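Local coordinates for protein membrane-bound lytic murein transglycosylase A (Burkholderia pseudomallei, PDB 6QK4) that probably cleaves the beta-1,4-glycosidic bond between N-acetylmuramic acid and N-acetylglucosamine in peptidoglycan, leaving a 1,6-anhydro bond on the muramic acid residue, at residues G101-Y106 with G333-N338. Sequence-based numbering, arbitrary orientation.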
# COMPACT_ATOMS: atom_id res chain seq x y z
N GLY A 101 -1.89 10.28 15.86
CA GLY A 101 -2.45 9.01 15.39
C GLY A 101 -1.47 8.20 14.58
O GLY A 101 -0.35 8.64 14.33
N LEU A 102 -1.85 6.99 14.21
CA LEU A 102 -0.89 6.03 13.69
C LEU A 102 -0.98 5.96 12.16
O LEU A 102 -2.08 5.88 11.59
CB LEU A 102 -1.12 4.65 14.31
CG LEU A 102 -0.27 3.53 13.76
CD1 LEU A 102 1.16 3.75 14.23
CD2 LEU A 102 -0.80 2.18 14.22
N VAL A 103 0.18 6.01 11.51
CA VAL A 103 0.31 5.86 10.04
C VAL A 103 1.04 4.55 9.74
O VAL A 103 2.24 4.41 10.06
CB VAL A 103 1.09 7.01 9.41
CG1 VAL A 103 1.06 6.90 7.85
CG2 VAL A 103 0.42 8.32 9.84
N THR A 104 0.35 3.63 9.09
CA THR A 104 1.00 2.42 8.60
C THR A 104 1.12 2.52 7.07
O THR A 104 0.76 3.53 6.48
CB THR A 104 0.22 1.17 9.06
OG1 THR A 104 -1.16 1.30 8.75
CG2 THR A 104 0.36 0.99 10.58
N GLY A 105 1.61 1.46 6.41
CA GLY A 105 1.79 1.54 4.96
C GLY A 105 1.37 0.28 4.23
O GLY A 105 1.29 -0.80 4.81
N TYR A 106 0.99 0.45 2.95
CA TYR A 106 0.68 -0.71 2.11
C TYR A 106 1.19 -0.46 0.70
O TYR A 106 1.68 0.64 0.37
CB TYR A 106 -0.81 -1.03 2.10
CG TYR A 106 -1.80 -0.09 1.44
CD1 TYR A 106 -2.00 1.23 1.91
CD2 TYR A 106 -2.61 -0.54 0.38
CE1 TYR A 106 -2.99 2.02 1.31
CE2 TYR A 106 -3.61 0.22 -0.17
CZ TYR A 106 -3.76 1.52 0.29
OH TYR A 106 -4.77 2.27 -0.29
N GLY A 333 6.24 -2.27 4.70
CA GLY A 333 6.39 -3.24 5.77
C GLY A 333 6.92 -2.66 7.07
O GLY A 333 6.60 -3.16 8.15
N ARG A 334 7.71 -1.62 6.98
CA ARG A 334 8.32 -1.05 8.16
C ARG A 334 7.55 0.15 8.68
O ARG A 334 7.96 0.74 9.67
CB ARG A 334 9.76 -0.63 7.84
CG ARG A 334 10.66 -1.76 7.31
CD ARG A 334 10.77 -2.92 8.31
NE ARG A 334 10.24 -4.17 7.76
CZ ARG A 334 9.58 -5.11 8.46
NH1 ARG A 334 9.37 -4.96 9.76
NH2 ARG A 334 9.13 -6.21 7.85
N MET A 335 6.45 0.56 8.03
CA MET A 335 5.85 1.84 8.39
C MET A 335 4.90 1.65 9.58
O MET A 335 3.89 0.94 9.49
CB MET A 335 5.11 2.50 7.20
CG MET A 335 5.19 4.17 7.31
SD MET A 335 4.02 4.64 6.17
CE MET A 335 4.32 6.42 6.63
N LYS A 336 5.20 2.35 10.68
CA LYS A 336 4.35 2.30 11.87
C LYS A 336 4.71 3.53 12.68
O LYS A 336 5.53 3.47 13.61
CB LYS A 336 4.58 1.00 12.66
CG LYS A 336 3.51 0.76 13.73
CD LYS A 336 3.67 -0.58 14.52
CE LYS A 336 2.82 -0.43 15.81
NZ LYS A 336 2.36 -1.73 16.34
N GLN A 337 4.22 4.68 12.21
CA GLN A 337 4.75 5.99 12.57
C GLN A 337 3.68 6.85 13.21
O GLN A 337 2.53 6.86 12.76
CB GLN A 337 5.31 6.77 11.31
CG GLN A 337 6.05 5.91 10.29
CD GLN A 337 7.31 5.26 10.88
OE1 GLN A 337 7.48 4.00 10.91
NE2 GLN A 337 8.21 6.11 11.41
N ASN A 338 4.11 7.65 14.20
CA ASN A 338 3.18 8.68 14.69
C ASN A 338 2.91 9.69 13.58
O ASN A 338 3.78 9.98 12.75
CB ASN A 338 3.77 9.44 15.86
CG ASN A 338 2.77 10.36 16.52
OD1 ASN A 338 1.61 9.97 16.78
ND2 ASN A 338 3.22 11.64 16.76
O HOH W 1 2.71 -0.96 7.77
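Val103 and Gln337 form the hydrogen-bonded pair that joins strand 101-106 to the antiparallel strand 336-338. Val103 N donates to Gln337 O at 2.8 Å. Gln337 N returns a bond to Val103 O at 2.9 Å. Leu102 and Asn338 make the neighbouring non-hydrogen-bonded pair. Beyond Thr104 direct pairing gives way to a water, which accepts from Gly105 N and lies 2.8 Å from Met335 O. Thr104 CA also makes a CA-H...O contact with Met335 O, at 3.4 Å.

On the face of Val103, the extended Met335 chain runs past the backbone of Thr104 and Gly105. Val103 CG1, anti to the backbone N (chi1 -173°), is the branch that meets Met335 CE, at 3.5 Å. Leu288 and Thr290 of strand 285-291 and Tyr320 of strand 317-324 also pack on Val103. Gln337 folds back at chi2 (-62°), and its OE1 accepts from Lys336 N at 2.8 Å; its NE2 bonds to Thr291 OG1.

The other face carries Leu102, Thr104, Lys336 and Asn338. Leu102 CD1 lies 3.8 Å from Lys336 CG, a contact of aliphatic parts. Thr104 OG1 is held by Asp319 and Arg317, and Asn338 ND2 bonds to Asp100 OD1.

Strand 101-114 lies between strands 336-346 and 317-324; backbone bonds tie Leu102 and Thr104 to Ala318, and Thr104 to Tyr320. Helix 326-334 leads into strand 336-346. The pairing joins strands distant in sequence within the beta-barrel domain of the MltA family, consistent with the double-psi beta-barrel class of its 3D region.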